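Local structure of uncharacterized protein (Danio rerio, 5HBA) at residues F54-L64 with F78-V89; P21-N32 with I37-V46. The protein is the globular C1q domain of zebrafish complement C1qA and probably serves target recognition in the innate immune complement pathway. One frame throughout, in Å; residues are numbered along the deposited sequence.

Contact 1 of 2, residues F54-L64 with F78-V89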
loop_
_atom_site.group_PDB
_atom_site.type_symbol
_atom_site.label_atom_id
_atom_site.label_comp_id
_atom_site.label_asym_id
_atom_site.label_seq_id
_atom_site.Cartn_x
_atom_site.Cartn_y
_atom_site.Cartn_z
ATOM N N PHE A 54 -2.956 -5.119 -1.892
ATOM C CA PHE A 54 -2.139 -6.191 -2.446
ATOM C C PHE A 54 -0.819 -5.656 -3.003
ATOM O O PHE A 54 -0.712 -4.470 -3.342
ATOM C CB PHE A 54 -2.904 -6.952 -3.537
ATOM C CG PHE A 54 -3.181 -6.133 -4.760
ATOM C CD1 PHE A 54 -2.251 -6.060 -5.789
ATOM C CD2 PHE A 54 -4.366 -5.427 -4.879
ATOM C CE1 PHE A 54 -2.485 -5.293 -6.908
ATOM C CE2 PHE A 54 -4.615 -4.645 -6.012
ATOM C CZ PHE A 54 -3.674 -4.589 -7.026
ATOM N N HIS A 55 0.169 -6.542 -3.112
ATOM C CA HIS A 55 1.455 -6.209 -3.738
ATOM C C HIS A 55 1.838 -7.399 -4.601
ATOM O O HIS A 55 1.967 -8.529 -4.099
ATOM C CB HIS A 55 2.561 -5.976 -2.692
ATOM C CG HIS A 55 2.163 -5.079 -1.566
ATOM N ND1 HIS A 55 2.124 -3.706 -1.663
ATOM C CD2 HIS A 55 1.811 -5.369 -0.278
ATOM C CE1 HIS A 55 1.750 -3.191 -0.518
ATOM N NE2 HIS A 55 1.544 -4.164 0.342
ATOM N N ALA A 56 2.021 -7.169 -5.896
ATOM C CA ALA A 56 2.172 -8.301 -6.810
ATOM C C ALA A 56 3.109 -8.022 -7.976
ATOM O O ALA A 56 3.174 -6.893 -8.473
ATOM C CB ALA A 56 0.793 -8.744 -7.327
ATOM N N SER A 57 3.817 -9.065 -8.416
ATOM C CA SER A 57 4.702 -8.961 -9.568
ATOM C C SER A 57 4.616 -10.145 -10.519
ATOM O O SER A 57 4.409 -11.295 -10.110
ATOM C CB SER A 57 6.174 -8.714 -9.168
ATOM O OG SER A 57 6.591 -9.536 -8.103
ATOM N N SER A 58 4.797 -9.836 -11.795
ATOM C CA SER A 58 4.876 -10.825 -12.856
ATOM C C SER A 58 5.917 -10.300 -13.830
ATOM O O SER A 58 6.245 -9.114 -13.795
ATOM C CB SER A 58 3.526 -10.923 -13.565
ATOM O OG SER A 58 3.599 -11.821 -14.656
ATOM N N GLU A 59 6.429 -11.164 -14.700
ATOM C CA GLU A 59 7.330 -10.716 -15.757
ATOM C C GLU A 59 6.514 -9.990 -16.832
ATOM O O GLU A 59 5.487 -10.499 -17.289
ATOM C CB GLU A 59 8.080 -11.914 -16.357
ATOM C CG GLU A 59 9.066 -11.571 -17.475
ATOM C CD GLU A 59 10.440 -11.171 -16.956
ATOM O OE1 GLU A 59 10.559 -10.866 -15.745
ATOM O OE2 GLU A 59 11.401 -11.164 -17.760
ATOM N N GLY A 60 6.949 -8.790 -17.215
ATOM C CA GLY A 60 6.243 -8.025 -18.228
ATOM C C GLY A 60 5.022 -7.315 -17.670
ATOM O O GLY A 60 4.909 -7.125 -16.456
ATOM N N ARG A 61 4.106 -6.931 -18.557
ATOM C CA ARG A 61 2.903 -6.192 -18.175
ATOM C C ARG A 61 2.081 -6.932 -17.111
ATOM O O ARG A 61 1.807 -8.129 -17.245
ATOM C CB ARG A 61 2.032 -5.921 -19.409
ATOM C CG ARG A 61 0.792 -5.071 -19.125
ATOM C CD ARG A 61 -0.450 -5.638 -19.804
ATOM N NE ARG A 61 -0.733 -6.988 -19.337
ATOM C CZ ARG A 61 -0.926 -8.037 -20.135
ATOM N NH1 ARG A 61 -1.158 -9.235 -19.605
ATOM N NH2 ARG A 61 -0.888 -7.890 -21.457
ATOM N N LEU A 62 1.705 -6.216 -16.052
ATOM C CA LEU A 62 0.877 -6.783 -14.989
ATOM C C LEU A 62 -0.310 -5.884 -14.696
ATOM O O LEU A 62 -0.145 -4.719 -14.313
ATOM C CB LEU A 62 1.678 -7.023 -13.700
ATOM C CG LEU A 62 0.854 -7.546 -12.507
ATOM C CD1 LEU A 62 0.078 -8.822 -12.849
ATOM C CD2 LEU A 62 1.743 -7.788 -11.298
ATOM N N CYS A 63 -1.503 -6.436 -14.895
ATOM C CA CYS A 63 -2.746 -5.757 -14.570
ATOM C C CYS A 63 -3.538 -6.612 -13.576
ATOM O O CYS A 63 -3.729 -7.815 -13.791
ATOM C CB CYS A 63 -3.571 -5.540 -15.833
ATOM S SG CYS A 63 -3.088 -4.089 -16.798
ATOM N N LEU A 64 -3.981 -5.988 -12.488
ATOM C CA LEU A 64 -4.807 -6.661 -11.497
ATOM C C LEU A 64 -6.019 -5.819 -11.140
ATOM O O LEU A 64 -5.949 -4.577 -11.076
ATOM C CB LEU A 64 -3.991 -6.978 -10.241
ATOM C CG LEU A 64 -3.002 -8.143 -10.351
ATOM C CD1 LEU A 64 -1.882 -7.950 -9.377
ATOM C CD2 LEU A 64 -3.694 -9.483 -10.052
ATOM N N PHE A 78 -5.408 -1.787 -11.436
ATOM C CA PHE A 78 -4.073 -1.279 -11.169
ATOM C C PHE A 78 -3.142 -1.957 -12.154
ATOM O O PHE A 78 -2.998 -3.174 -12.116
ATOM C CB PHE A 78 -3.664 -1.603 -9.727
ATOM C CG PHE A 78 -4.605 -1.034 -8.699
ATOM C CD1 PHE A 78 -4.460 0.279 -8.247
ATOM C CD2 PHE A 78 -5.657 -1.793 -8.213
ATOM C CE1 PHE A 78 -5.357 0.813 -7.308
ATOM C CE2 PHE A 78 -6.548 -1.272 -7.274
ATOM C CZ PHE A 78 -6.397 0.030 -6.825
ATOM N N CYS A 79 -2.535 -1.162 -13.036
ATOM C CA CYS A 79 -1.757 -1.677 -14.165
ATOM C C CYS A 79 -0.341 -1.087 -14.259
ATOM O O CYS A 79 -0.156 0.141 -14.229
ATOM C CB CYS A 79 -2.477 -1.363 -15.486
ATOM S SG CYS A 79 -3.886 -2.389 -15.942
ATOM N N ASP A 80 0.648 -1.969 -14.388
ATOM C CA ASP A 80 1.991 -1.575 -14.816
ATOM C C ASP A 80 2.162 -2.005 -16.274
ATOM O O ASP A 80 2.262 -3.205 -16.562
ATOM C CB ASP A 80 3.067 -2.258 -13.963
ATOM C CG ASP A 80 3.390 -1.493 -12.679
ATOM O OD1 ASP A 80 2.743 -0.465 -12.415
ATOM O OD2 ASP A 80 4.280 -1.942 -11.915
ATOM N N PHE A 81 2.186 -1.034 -17.184
ATOM C CA PHE A 81 2.398 -1.314 -18.605
ATOM C C PHE A 81 3.874 -1.188 -18.993
ATOM O O PHE A 81 4.226 -0.401 -19.872
ATOM C CB PHE A 81 1.545 -0.382 -19.480
ATOM C CG PHE A 81 0.077 -0.705 -19.464
ATOM C CD1 PHE A 81 -0.421 -1.758 -20.217
ATOM C CD2 PHE A 81 -0.804 0.053 -18.709
ATOM C CE1 PHE A 81 -1.779 -2.058 -20.209
ATOM C CE2 PHE A 81 -2.158 -0.235 -18.693
ATOM C CZ PHE A 81 -2.649 -1.299 -19.442
ATOM N N ASN A 82 4.730 -1.971 -18.340
ATOM C CA ASN A 82 6.157 -1.966 -18.645
ATOM C C ASN A 82 6.528 -2.975 -19.729
ATOM O O ASN A 82 5.665 -3.707 -20.235
ATOM C CB ASN A 82 6.990 -2.225 -17.383
ATOM C CG ASN A 82 6.605 -3.516 -16.682
ATOM O OD1 ASN A 82 5.757 -3.521 -15.785
ATOM N ND2 ASN A 82 7.237 -4.619 -17.078
ATOM N N SER A 83 7.815 -3.008 -20.071
ATOM C CA SER A 83 8.334 -3.889 -21.119
ATOM C C SER A 83 8.389 -5.362 -20.690
ATOM O O SER A 83 8.415 -5.676 -19.496
ATOM C CB SER A 83 9.731 -3.439 -21.550
ATOM O OG SER A 83 10.724 -4.102 -20.787
ATOM N N LYS A 84 8.433 -6.248 -21.684
ATOM C CA LYS A 84 8.360 -7.698 -21.484
ATOM C C LYS A 84 9.426 -8.270 -20.545
ATOM O O LYS A 84 9.147 -9.168 -19.750
ATOM C CB LYS A 84 8.458 -8.415 -22.835
ATOM C CG LYS A 84 7.430 -7.980 -23.865
ATOM C CD LYS A 84 7.587 -8.774 -25.155
ATOM C CE LYS A 84 6.419 -8.529 -26.097
ATOM N NZ LYS A 84 6.248 -7.077 -26.404
ATOM N N SER A 85 10.647 -7.756 -20.652
ATOM C CA SER A 85 11.781 -8.296 -19.905
ATOM C C SER A 85 11.808 -7.825 -18.449
ATOM O O SER A 85 12.570 -8.346 -17.632
ATOM C CB SER A 85 13.090 -7.911 -20.603
ATOM O OG SER A 85 13.121 -6.521 -20.893
ATOM N N VAL A 86 10.961 -6.852 -18.129
ATOM C CA VAL A 86 10.992 -6.189 -16.828
ATOM C C VAL A 86 9.910 -6.729 -15.876
ATOM O O VAL A 86 8.798 -7.052 -16.301
ATOM C CB VAL A 86 10.880 -4.660 -17.018
ATOM C CG1 VAL A 86 10.638 -3.939 -15.699
ATOM C CG2 VAL A 86 12.138 -4.126 -17.710
ATOM N N SER A 87 10.264 -6.859 -14.597
ATOM C CA SER A 87 9.348 -7.330 -13.559
ATOM C C SER A 87 9.228 -6.264 -12.460
ATOM O O SER A 87 10.229 -5.888 -11.848
ATOM C CB SER A 87 9.866 -8.646 -12.969
ATOM O OG SER A 87 8.968 -9.155 -11.998
ATOM N N LEU A 88 8.016 -5.764 -12.226
ATOM C CA LEU A 88 7.796 -4.696 -11.245
ATOM C C LEU A 88 6.722 -5.096 -10.225
ATOM O O LEU A 88 5.951 -6.026 -10.465
ATOM C CB LEU A 88 7.366 -3.406 -11.948
ATOM C CG LEU A 88 8.281 -2.818 -13.027
ATOM C CD1 LEU A 88 7.663 -1.565 -13.662
ATOM C CD2 LEU A 88 9.647 -2.505 -12.441
ATOM N N VAL A 89 6.676 -4.409 -9.085
ATOM C CA VAL A 89 5.629 -4.663 -8.094
ATOM C C VAL A 89 4.502 -3.655 -8.252
ATOM O O VAL A 89 4.712 -2.450 -8.090
ATOM C CB VAL A 89 6.178 -4.603 -6.653
ATOM C CG1 VAL A 89 5.038 -4.753 -5.628
ATOM C CG2 VAL A 89 7.239 -5.696 -6.440
HETATM O O HOH W 1 7.757 -11.875 -10.295
HETATM O O HOH W 2 5.826 -5.860 -14.247
#
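F54 directs its ring edge at the face of F78 in an offset edge-to-face pair, planes at 71°, its CZ 3.6 Å from F78 CD2; flat, apolar phenylalanines suit this buried joint between different sheets. Further on, S57 to E59 run antiparallel to S87 to V89. At the turn G60 N gives a hydrogen bond of 2.7 Å to V86 O, and the positive phi of G60 favours glycine. N82 packs against G60, its CG set between backbone N and carbonyl carbon (chi1 56°); its ND2 donates to S83 O at 2.9 Å, and a water that accepts from L88 N lies within donating distance of N82 OD1 and G60 O. With an alanine at this place, S83 O would probably be left with V86 N as its remaining donor within this loop, and the water would lose the OD1 acceptor. R61 lays its CG and CD alongside the F81 ring, its NH2 in a salt bridge with D112. Paired backbone bonds then join L62 to D80 and L64 to F78, and between them C63 SG and C79 SG form a disulfide, with C63 SG also 3.9 Å from F81 CZ. Covalent and backbone bonds thus fix the 62-68/75-80 hairpin, whereas N82 braces its own loop.

Contact 2 of 2, residues P21-N32 with I37-V46; sequences PVTFNDKLSDAN and IKTGYFTCKV
I37 lies over the backbone of F24, its CB 3.3 Å from F24 O and 4.0 Å from F24 CB. Its CG1 sits between backbone N and carbonyl carbon (chi1 61°), which carries CD1 along F24 O while CG2 turns to CE of K27; a branched aliphatic chain suits this place because it can touch both. F24 N donates an almost straight hydrogen bond of 3.1 Å to I37 O (175° at the hydrogen). G40 brings its CA to 3.1 Å from V22 O; a CB would clash there, and the backbone angles also call for glycine. G40 and Y41 form a G1 beta bulge opposite Q36, in the short hairpin of strands 35-36 and 41-43 at one margin of a C1q jelly-roll sheet. A water lies within donating distance of V22 O and G40 O. P21 puts CG 3.6 Å from Y41 CZ, crossing it at a slant, and the Y41 ring also meets W105 edge-to-face. K27 NZ forms a salt bridge with D30 OD2 on its anti lone pair and bonds F35 O as well. At the far end, K45 NZ donates to N32 O at 2.7 Å, nearly in line with the carbonyl bond, and also bonds D33 O.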
loop_
_atom_site.group_PDB
_atom_site.type_symbol
_atom_site.label_atom_id
_atom_site.label_comp_id
_atom_site.label_asym_id
_atom_site.label_seq_id
_atom_site.Cartn_x
_atom_site.Cartn_y
_atom_site.Cartn_z
ATOM N N PRO A 21 -10.073 -15.524 -9.699
ATOM C CA PRO A 21 -9.413 -15.060 -8.472
ATOM C C PRO A 21 -8.014 -15.646 -8.307
ATOM O O PRO A 21 -7.801 -16.847 -8.516
ATOM C CB PRO A 21 -10.337 -15.565 -7.361
ATOM C CG PRO A 21 -11.689 -15.606 -8.001
ATOM C CD PRO A 21 -11.461 -15.965 -9.457
ATOM N N VAL A 22 -7.065 -14.795 -7.941
ATOM C CA VAL A 22 -5.727 -15.277 -7.606
ATOM C C VAL A 22 -5.834 -16.205 -6.415
ATOM O O VAL A 22 -6.471 -15.853 -5.404
ATOM C CB VAL A 22 -4.784 -14.122 -7.224
ATOM C CG1 VAL A 22 -3.393 -14.676 -6.834
ATOM C CG2 VAL A 22 -4.666 -13.123 -8.368
ATOM N N THR A 23 -5.230 -17.386 -6.517
ATOM C CA THR A 23 -5.182 -18.307 -5.377
ATOM C C THR A 23 -3.792 -18.250 -4.723
ATOM O O THR A 23 -2.823 -17.789 -5.345
ATOM C CB THR A 23 -5.593 -19.752 -5.766
ATOM O OG1 THR A 23 -4.678 -20.268 -6.736
ATOM C CG2 THR A 23 -7.019 -19.769 -6.361
ATOM N N PHE A 24 -3.700 -18.682 -3.468
ATOM C CA PHE A 24 -2.481 -18.481 -2.678
ATOM C C PHE A 24 -2.026 -19.803 -2.051
ATOM O O PHE A 24 -2.854 -20.659 -1.771
ATOM C CB PHE A 24 -2.741 -17.434 -1.585
ATOM C CG PHE A 24 -3.219 -16.090 -2.119
ATOM C CD1 PHE A 24 -4.562 -15.862 -2.374
ATOM C CD2 PHE A 24 -2.314 -15.057 -2.356
ATOM C CE1 PHE A 24 -5.005 -14.634 -2.864
ATOM C CE2 PHE A 24 -2.741 -13.826 -2.856
ATOM C CZ PHE A 24 -4.088 -13.609 -3.113
ATOM N N ASN A 25 -0.724 -19.978 -1.835
ATOM C CA ASN A 25 -0.226 -21.230 -1.249
ATOM C C ASN A 25 0.410 -21.080 0.140
ATOM O O ASN A 25 0.983 -22.032 0.671
ATOM C CB ASN A 25 0.732 -21.966 -2.203
ATOM C CG ASN A 25 1.980 -21.168 -2.513
ATOM O OD1 ASN A 25 1.939 -19.938 -2.628
ATOM N ND2 ASN A 25 3.100 -21.863 -2.670
ATOM N N ASP A 26 0.300 -19.891 0.733
ATOM C CA ASP A 26 0.815 -19.674 2.085
ATOM C C ASP A 26 -0.041 -18.665 2.836
ATOM O O ASP A 26 -0.266 -17.551 2.358
ATOM C CB ASP A 26 2.276 -19.202 2.040
ATOM C CG ASP A 26 2.976 -19.335 3.381
ATOM O OD1 ASP A 26 2.283 -19.493 4.414
ATOM O OD2 ASP A 26 4.225 -19.286 3.401
ATOM N N LYS A 27 -0.530 -19.058 4.007
ATOM C CA LYS A 27 -1.325 -18.153 4.836
ATOM C C LYS A 27 -0.468 -17.639 5.991
ATOM O O LYS A 27 -0.074 -18.400 6.881
ATOM C CB LYS A 27 -2.595 -18.861 5.340
ATOM C CG LYS A 27 -3.584 -17.967 6.082
ATOM C CD LYS A 27 -4.754 -18.777 6.663
ATOM C CE LYS A 27 -5.740 -19.195 5.593
ATOM N NZ LYS A 27 -7.153 -19.216 6.106
ATOM N N LEU A 28 -0.150 -16.351 5.957
ATOM C CA LEU A 28 0.703 -15.734 6.969
ATOM C C LEU A 28 -0.086 -15.394 8.235
ATOM O O LEU A 28 0.392 -15.598 9.355
ATOM C CB LEU A 28 1.364 -14.473 6.405
ATOM C CG LEU A 28 2.714 -14.640 5.702
ATOM C CD1 LEU A 28 2.775 -15.895 4.835
ATOM C CD2 LEU A 28 3.034 -13.415 4.880
ATOM N N SER A 29 -1.273 -14.879 8.033
ATOM C CA SER A 29 -2.162 -14.540 9.087
ATOM C C SER A 29 -3.534 -14.667 8.564
ATOM O O SER A 29 -3.758 -14.510 7.421
ATOM C CB SER A 29 -1.942 -13.126 9.537
ATOM O OG SER A 29 -0.707 -13.006 10.095
ATOM N N ASP A 30 -4.436 -14.995 9.452
ATOM C CA ASP A 30 -5.862 -14.937 9.198
ATOM C C ASP A 30 -6.651 -15.029 10.495
ATOM O O ASP A 30 -7.157 -16.059 10.855
ATOM C CB ASP A 30 -6.288 -15.988 8.191
ATOM C CG ASP A 30 -7.741 -15.899 7.830
ATOM O OD1 ASP A 30 -8.432 -15.051 8.310
ATOM O OD2 ASP A 30 -8.187 -16.693 7.053
ATOM N N ALA A 31 -6.824 -13.970 11.250
ATOM C CA ALA A 31 -7.347 -14.088 12.596
ATOM C C ALA A 31 -8.723 -14.730 12.790
ATOM O O ALA A 31 -8.941 -15.515 13.707
ATOM C CB ALA A 31 -7.300 -12.765 13.298
ATOM N N ASN A 32 -9.649 -14.391 11.918
ATOM C CA ASN A 32 -11.025 -14.829 12.028
ATOM C C ASN A 32 -11.331 -15.970 11.066
ATOM O O ASN A 32 -12.490 -16.336 10.899
ATOM C CB ASN A 32 -11.959 -13.648 11.767
ATOM C CG ASN A 32 -13.337 -13.860 12.337
ATOM O OD1 ASN A 32 -13.483 -14.317 13.472
ATOM N ND2 ASN A 32 -14.362 -13.539 11.550
ATOM N N ILE A 37 -7.588 -19.790 0.888
ATOM C CA ILE A 37 -6.507 -19.614 -0.071
ATOM C C ILE A 37 -6.708 -20.464 -1.322
ATOM O O ILE A 37 -6.155 -20.153 -2.373
ATOM C CB ILE A 37 -5.109 -19.879 0.542
ATOM C CG1 ILE A 37 -4.989 -21.309 1.055
ATOM C CG2 ILE A 37 -4.804 -18.864 1.642
ATOM C CD1 ILE A 37 -3.562 -21.649 1.540
ATOM N N LYS A 38 -7.507 -21.526 -1.222
ATOM C CA LYS A 38 -7.784 -22.366 -2.388
ATOM C C LYS A 38 -8.734 -21.731 -3.403
ATOM O O LYS A 38 -8.725 -22.107 -4.574
ATOM C CB LYS A 38 -8.341 -23.735 -1.966
ATOM C CG LYS A 38 -7.343 -24.642 -1.278
ATOM C CD LYS A 38 -7.921 -26.061 -1.170
ATOM C CE LYS A 38 -7.236 -26.875 -0.089
ATOM N NZ LYS A 38 -7.947 -28.175 0.126
ATOM N N THR A 39 -9.560 -20.785 -2.966
ATOM C CA THR A 39 -10.504 -20.155 -3.882
ATOM C C THR A 39 -10.082 -18.717 -4.194
ATOM O O THR A 39 -10.556 -18.109 -5.167
ATOM C CB THR A 39 -11.931 -20.129 -3.306
ATOM O OG1 THR A 39 -11.945 -19.357 -2.100
ATOM C CG2 THR A 39 -12.437 -21.551 -3.017
ATOM N N GLY A 40 -9.214 -18.168 -3.346
ATOM C CA GLY A 40 -8.763 -16.792 -3.505
ATOM C C GLY A 40 -9.701 -15.742 -2.929
ATOM O O GLY A 40 -9.469 -14.537 -3.110
ATOM N N TYR A 41 -10.760 -16.172 -2.237
ATOM C CA TYR A 41 -11.748 -15.212 -1.717
ATOM C C TYR A 41 -11.607 -14.919 -0.229
ATOM O O TYR A 41 -11.524 -15.839 0.587
ATOM C CB TYR A 41 -13.196 -15.699 -1.921
ATOM C CG TYR A 41 -13.678 -15.829 -3.345
ATOM C CD1 TYR A 41 -13.798 -14.715 -4.168
ATOM C CD2 TYR A 41 -14.070 -17.067 -3.848
ATOM C CE1 TYR A 41 -14.249 -14.836 -5.469
ATOM C CE2 TYR A 41 -14.526 -17.199 -5.143
ATOM C CZ TYR A 41 -14.616 -16.082 -5.947
ATOM O OH TYR A 41 -15.074 -16.205 -7.236
ATOM N N PHE A 42 -11.631 -13.634 0.116
ATOM C CA PHE A 42 -12.009 -13.221 1.459
ATOM C C PHE A 42 -13.526 -13.205 1.467
ATOM O O PHE A 42 -14.139 -12.612 0.580
ATOM C CB PHE A 42 -11.496 -11.817 1.773
ATOM C CG PHE A 42 -12.068 -11.231 3.034
ATOM C CD1 PHE A 42 -11.472 -11.486 4.263
ATOM C CD2 PHE A 42 -13.195 -10.420 2.992
ATOM C CE1 PHE A 42 -11.992 -10.947 5.428
ATOM C CE2 PHE A 42 -13.723 -9.881 4.158
ATOM C CZ PHE A 42 -13.123 -10.149 5.377
ATOM N N THR A 43 -14.130 -13.856 2.457
ATOM C CA THR A 43 -15.580 -13.815 2.631
ATOM C C THR A 43 -15.914 -13.173 3.974
ATOM O O THR A 43 -15.530 -13.676 5.028
ATOM C CB THR A 43 -16.213 -15.224 2.589
ATOM O OG1 THR A 43 -15.980 -15.818 1.304
ATOM C CG2 THR A 43 -17.730 -15.138 2.838
ATOM N N CYS A 44 -16.637 -12.063 3.923
ATOM C CA CYS A 44 -17.009 -11.323 5.122
ATOM C C CYS A 44 -17.930 -12.128 6.055
ATOM O O CYS A 44 -19.005 -12.580 5.641
ATOM C CB CYS A 44 -17.700 -10.019 4.709
ATOM S SG CYS A 44 -18.184 -8.932 6.076
ATOM N N LYS A 45 -17.499 -12.306 7.301
ATOM C CA LYS A 45 -18.352 -12.845 8.359
ATOM C C LYS A 45 -18.833 -11.705 9.250
ATOM O O LYS A 45 -19.971 -11.706 9.724
ATOM C CB LYS A 45 -17.596 -13.862 9.224
ATOM C CG LYS A 45 -17.286 -15.192 8.568
ATOM C CD LYS A 45 -16.706 -16.147 9.617
ATOM C CE LYS A 45 -15.660 -17.062 9.030
ATOM N NZ LYS A 45 -14.743 -17.543 10.094
ATOM N N VAL A 46 -17.954 -10.731 9.473
ATOM C CA VAL A 46 -18.263 -9.566 10.301
ATOM C C VAL A 46 -18.534 -8.334 9.441
ATOM O O VAL A 46 -17.613 -7.781 8.834
ATOM C CB VAL A 46 -17.089 -9.239 11.242
ATOM C CG1 VAL A 46 -17.397 -7.998 12.073
ATOM C CG2 VAL A 46 -16.771 -10.426 12.137
HETATM O O HOH W 3 -7.745 -13.288 -4.585
HETATM O O HOH W 4 -7.497 -21.290 3.695
#

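Contact 1 is partly buried and contact 2 lies at the surface, their centres about 22 Å apart on opposite sides of the chain's centre. Both reach the same two sheets of the sandwich: 54-64 with 78-89 spans strand 48-59 of one and hairpin 62-68/75-80 of the other, whereas 21-32 with 37-46 joins loops before and after strands 26-30 and 41-43. They meet where L64 CD2 packs on V22 CG2, 4.1 Å apart. Contact 1 relies on regular strand bonds, a disulfide and aromatic packing; contact 2 on a single backbone bond, lysine ends and a glycine CA against a carbonyl oxygen. Both touch the second subunit, and D80 of contact 1 also bonds V89 of the third.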